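Local coordinates for protein uncharacterized HTH-type transcriptional regulator YydK (PDB 3BWG) that probably binds DNA as a GntR-family transcription factor, joining a winged helix-turn-helix domain to a UTRA domain likely to sense an effector, at residues B[193-206]-B[218-230]. Numbering follows the deposited sequence.
With EDO (1,2-ethanediol), chain I; EDO (1,2-ethanediol), chain H.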
# COMPACT_ATOMS: atom_id res chain seq x y z
N LEU B 193 17.17 -14.88 -11.82
CA LEU B 193 16.06 -14.29 -12.60
C LEU B 193 16.16 -14.50 -14.09
O LEU B 193 15.17 -14.29 -14.79
CB LEU B 193 15.81 -12.82 -12.24
CG LEU B 193 15.43 -12.61 -10.76
CD1 LEU B 193 15.23 -11.11 -10.45
CD2 LEU B 193 14.19 -13.40 -10.30
N GLY B 194 17.32 -14.95 -14.57
CA GLY B 194 17.57 -15.06 -16.02
C GLY B 194 17.65 -13.72 -16.73
O GLY B 194 17.29 -13.61 -17.89
N LEU B 195 18.11 -12.68 -16.02
CA LEU B 195 18.26 -11.34 -16.61
C LEU B 195 19.75 -11.00 -16.57
O LEU B 195 20.54 -11.81 -16.13
CB LEU B 195 17.45 -10.30 -15.83
CG LEU B 195 15.94 -10.54 -15.73
CD1 LEU B 195 15.32 -9.61 -14.69
CD2 LEU B 195 15.32 -10.40 -17.12
N GLU B 196 20.12 -9.80 -17.01
CA GLU B 196 21.53 -9.36 -16.97
C GLU B 196 21.80 -8.56 -15.69
O GLU B 196 20.93 -7.83 -15.22
CB GLU B 196 21.83 -8.49 -18.17
CG GLU B 196 21.34 -9.09 -19.48
CD GLU B 196 21.14 -8.05 -20.58
OE1 GLU B 196 20.19 -8.23 -21.37
OE2 GLU B 196 21.93 -7.08 -20.68
N ALA B 197 23.01 -8.68 -15.14
CA ALA B 197 23.43 -7.89 -13.97
C ALA B 197 23.41 -6.40 -14.33
O ALA B 197 23.70 -6.03 -15.47
CB ALA B 197 24.82 -8.32 -13.47
N GLY B 198 23.05 -5.56 -13.37
CA GLY B 198 23.01 -4.13 -13.63
C GLY B 198 21.65 -3.64 -14.07
O GLY B 198 21.35 -2.46 -13.97
N LEU B 199 20.82 -4.55 -14.56
CA LEU B 199 19.43 -4.20 -14.88
C LEU B 199 18.67 -3.88 -13.59
O LEU B 199 19.13 -4.25 -12.50
CB LEU B 199 18.77 -5.30 -15.75
CG LEU B 199 19.43 -5.48 -17.13
CD1 LEU B 199 18.85 -6.68 -17.85
CD2 LEU B 199 19.31 -4.24 -18.02
N PRO B 200 17.53 -3.16 -13.70
CA PRO B 200 16.75 -2.68 -12.55
C PRO B 200 16.06 -3.80 -11.78
O PRO B 200 15.65 -4.82 -12.37
CB PRO B 200 15.68 -1.79 -13.18
CG PRO B 200 16.12 -1.56 -14.58
CD PRO B 200 16.90 -2.75 -14.98
N LYS B 201 15.91 -3.60 -10.48
CA LYS B 201 15.05 -4.48 -9.65
C LYS B 201 14.34 -3.66 -8.58
O LYS B 201 14.86 -2.64 -8.09
CB LYS B 201 15.87 -5.58 -8.95
CG LYS B 201 17.01 -4.98 -8.15
CD LYS B 201 17.52 -5.86 -7.07
CE LYS B 201 18.37 -5.03 -6.15
NZ LYS B 201 19.51 -5.81 -5.69
N LEU B 202 13.15 -4.11 -8.24
CA LEU B 202 12.49 -3.73 -7.02
C LEU B 202 12.88 -4.74 -5.95
O LEU B 202 12.80 -5.96 -6.15
CB LEU B 202 10.98 -3.71 -7.20
CG LEU B 202 10.10 -3.23 -6.04
CD1 LEU B 202 10.40 -1.78 -5.52
CD2 LEU B 202 8.60 -3.48 -6.41
N TYR B 203 13.37 -4.19 -4.85
CA TYR B 203 13.88 -4.96 -3.77
C TYR B 203 13.08 -4.61 -2.51
O TYR B 203 13.10 -3.48 -2.04
CB TYR B 203 15.38 -4.66 -3.58
CG TYR B 203 15.91 -5.25 -2.30
CD1 TYR B 203 15.83 -6.63 -2.09
CD2 TYR B 203 16.42 -4.44 -1.28
CE1 TYR B 203 16.26 -7.21 -0.89
CE2 TYR B 203 16.88 -5.02 -0.07
CZ TYR B 203 16.79 -6.41 0.09
OH TYR B 203 17.23 -7.07 1.22
N ILE B 204 12.34 -5.57 -2.00
CA ILE B 204 11.45 -5.32 -0.85
C ILE B 204 11.85 -6.18 0.32
O ILE B 204 12.05 -7.40 0.14
CB ILE B 204 9.95 -5.66 -1.22
CG1 ILE B 204 9.55 -4.96 -2.52
CG2 ILE B 204 8.94 -5.40 0.01
CD1 ILE B 204 8.14 -5.15 -2.90
N GLU B 205 11.97 -5.53 1.49
CA GLU B 205 12.01 -6.21 2.79
C GLU B 205 10.70 -6.10 3.52
O GLU B 205 10.17 -4.98 3.71
CB GLU B 205 13.11 -5.64 3.66
CG GLU B 205 14.47 -5.83 3.06
CD GLU B 205 15.45 -4.90 3.69
OE1 GLU B 205 15.55 -3.72 3.27
OE2 GLU B 205 16.09 -5.31 4.68
N SER B 206 10.17 -7.26 3.93
CA SER B 206 8.91 -7.31 4.63
C SER B 206 9.04 -7.88 6.04
O SER B 206 9.73 -8.87 6.27
CB SER B 206 7.90 -8.16 3.86
OG SER B 206 7.81 -7.72 2.52
N TYR B 218 10.59 -12.52 8.27
CA TYR B 218 11.31 -11.44 7.64
C TYR B 218 11.74 -11.99 6.31
O TYR B 218 12.40 -13.04 6.26
CB TYR B 218 12.54 -11.07 8.47
CG TYR B 218 13.45 -10.08 7.80
CD1 TYR B 218 12.97 -8.83 7.41
CD2 TYR B 218 14.80 -10.39 7.59
CE1 TYR B 218 13.80 -7.92 6.78
CE2 TYR B 218 15.63 -9.49 6.98
CZ TYR B 218 15.13 -8.25 6.60
OH TYR B 218 15.98 -7.32 6.01
N SER B 219 11.41 -11.28 5.24
CA SER B 219 11.80 -11.70 3.91
C SER B 219 12.49 -10.57 3.13
O SER B 219 12.26 -9.36 3.37
CB SER B 219 10.58 -12.25 3.16
OG SER B 219 9.77 -11.19 2.73
N LYS B 220 13.35 -10.99 2.20
CA LYS B 220 14.11 -10.12 1.32
C LYS B 220 13.87 -10.61 -0.08
O LYS B 220 14.22 -11.73 -0.41
CB LYS B 220 15.58 -10.25 1.65
CG LYS B 220 15.90 -9.65 3.01
CD LYS B 220 17.14 -10.27 3.64
CE LYS B 220 18.37 -10.18 2.76
NZ LYS B 220 19.13 -8.94 3.06
N ILE B 221 13.25 -9.76 -0.91
CA ILE B 221 12.85 -10.19 -2.25
C ILE B 221 13.26 -9.22 -3.35
O ILE B 221 13.12 -8.00 -3.22
CB ILE B 221 11.36 -10.41 -2.30
CG1 ILE B 221 10.91 -11.32 -1.14
CG2 ILE B 221 10.96 -11.02 -3.71
CD1 ILE B 221 9.45 -11.71 -1.12
N SER B 222 13.82 -9.78 -4.41
CA SER B 222 14.11 -9.03 -5.61
C SER B 222 13.20 -9.55 -6.72
O SER B 222 13.23 -10.74 -7.03
CB SER B 222 15.58 -9.22 -6.01
OG SER B 222 16.42 -8.65 -5.03
N TYR B 223 12.44 -8.66 -7.34
CA TYR B 223 11.56 -9.03 -8.43
C TYR B 223 12.17 -8.82 -9.83
O TYR B 223 13.01 -7.93 -10.05
CB TYR B 223 10.23 -8.27 -8.30
CG TYR B 223 9.44 -8.64 -7.05
CD1 TYR B 223 8.51 -9.67 -7.10
CD2 TYR B 223 9.61 -7.96 -5.83
CE1 TYR B 223 7.77 -10.05 -5.95
CE2 TYR B 223 8.86 -8.31 -4.67
CZ TYR B 223 7.93 -9.35 -4.76
OH TYR B 223 7.17 -9.76 -3.67
N ASN B 224 11.70 -9.64 -10.77
CA ASN B 224 11.97 -9.44 -12.19
C ASN B 224 11.17 -8.24 -12.73
O ASN B 224 9.94 -8.32 -12.86
CB ASN B 224 11.62 -10.75 -12.91
CG ASN B 224 11.83 -10.71 -14.39
OD1 ASN B 224 11.83 -9.64 -15.03
ND2 ASN B 224 11.97 -11.89 -14.98
N TYR B 225 11.87 -7.13 -13.05
CA TYR B 225 11.22 -5.91 -13.54
C TYR B 225 10.39 -6.09 -14.82
O TYR B 225 9.50 -5.30 -15.10
CB TYR B 225 12.26 -4.77 -13.71
CG TYR B 225 13.05 -4.81 -14.99
CD1 TYR B 225 12.74 -3.96 -16.04
CD2 TYR B 225 14.11 -5.70 -15.14
CE1 TYR B 225 13.47 -3.99 -17.24
CE2 TYR B 225 14.85 -5.76 -16.35
CZ TYR B 225 14.52 -4.89 -17.37
OH TYR B 225 15.24 -4.90 -18.53
N GLU B 226 10.67 -7.15 -15.57
CA GLU B 226 9.92 -7.40 -16.81
C GLU B 226 8.67 -8.23 -16.61
O GLU B 226 7.92 -8.42 -17.56
CB GLU B 226 10.77 -8.15 -17.87
CG GLU B 226 12.15 -7.70 -18.06
CD GLU B 226 12.74 -8.29 -19.36
OE1 GLU B 226 12.83 -9.54 -19.50
OE2 GLU B 226 13.06 -7.47 -20.25
N GLN B 227 8.47 -8.79 -15.42
CA GLN B 227 7.39 -9.78 -15.22
C GLN B 227 6.50 -9.41 -14.01
O GLN B 227 5.67 -10.21 -13.55
CB GLN B 227 7.95 -11.20 -15.02
CG GLN B 227 8.84 -11.75 -16.14
CD GLN B 227 8.06 -12.06 -17.40
OE1 GLN B 227 6.87 -12.28 -17.34
NE2 GLN B 227 8.73 -12.04 -18.55
N SER B 228 6.65 -8.19 -13.52
CA SER B 228 5.91 -7.78 -12.29
C SER B 228 5.67 -6.27 -12.25
O SER B 228 6.43 -5.48 -12.82
CB SER B 228 6.66 -8.25 -11.06
OG SER B 228 7.89 -7.59 -11.00
N GLN B 229 4.54 -5.90 -11.67
CA GLN B 229 4.19 -4.51 -11.43
C GLN B 229 3.10 -4.64 -10.44
O GLN B 229 2.40 -5.65 -10.46
CB GLN B 229 3.65 -3.80 -12.66
CG GLN B 229 2.67 -4.61 -13.52
CD GLN B 229 3.39 -5.47 -14.51
OE1 GLN B 229 4.32 -5.01 -15.17
NE2 GLN B 229 2.99 -6.73 -14.64
N PHE B 230 2.95 -3.60 -9.59
CA PHE B 230 2.18 -3.70 -8.33
C PHE B 230 1.11 -2.63 -8.17
O PHE B 230 1.27 -1.53 -8.65
CB PHE B 230 3.12 -3.68 -7.10
CG PHE B 230 4.18 -4.74 -7.17
CD1 PHE B 230 3.96 -6.01 -6.63
CD2 PHE B 230 5.39 -4.47 -7.80
CE1 PHE B 230 4.89 -7.02 -6.76
CE2 PHE B 230 6.36 -5.49 -7.92
CZ PHE B 230 6.07 -6.78 -7.39
C1 EDO I . 9.90 -4.84 -10.84
O1 EDO I . 8.61 -5.18 -10.43
C2 EDO I . 10.81 -5.69 -10.00
O2 EDO I . 12.09 -5.30 -10.39
C1 EDO H . 16.53 -11.04 -2.26
O1 EDO H . 17.33 -10.39 -3.24
C2 EDO H . 17.36 -12.14 -1.66
O2 EDO H . 18.32 -11.53 -0.80
O HOH W 1 14.78 -7.36 -12.04
O HOH W 2 10.07 -8.90 1.09
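Ile204 and Ile221 exchange two backbone hydrogen bonds, N to O 2.8 Å each way, and Ser206 with Ser219 repeats the pattern, fixing strands 200-206 and 218-224 as an antiparallel beta hairpin with axes at 162°. The hairpin lies in the antiparallel sheet of the UTRA domain, between strands 135-145 and 173-184. Where the strands part, Tyr223 N still bonds directly to Leu202 O (3.0 Å). The return bond is replaced by the ethanediol of chain I, probably from the crystallisation liquor, which accepts from Leu202 (Leu202 N to its O2 2.7 Å) and donates from the same hydroxyl to Tyr223 O.

On the face carrying Tyr203, Glu205 and Lys220, Tyr203 has CG anti to the backbone N (chi1 170°); the phenol leans toward the partner strand and lies alongside Lys220, its OH accepting from Lys220 NZ at 3.2 Å. The ammonium also forms a salt bridge with Glu110. A leucine in place of Tyr203 would probably leave Lys220 NZ without this acceptor and its methylene chain less covered. Tyr218 OH is modelled only 2.4 Å from Glu205 OE2, a bond so short that its exact length is doubtful; the oxygen lies at the edge of the Tyr218 ring, in its plane. Glu205 OE1 forms a salt bridge with Arg74 of the second subunit.

The other face is apolar around Tyr223, whose ring is sandwiched between Phe230 CZ, over its centre, and Ile221 CG2 nearer the rim; Ile204 CD1 lies 3.7 Å from Tyr223 CE2.

Beyond the strands, the Tyr225 ring lies against Pro200, whose CD sits 4.0 Å from the ring centroid and 13° off its normal, a CH-pi contact, while Glu226 CG lies over the opposite face, toward the rim.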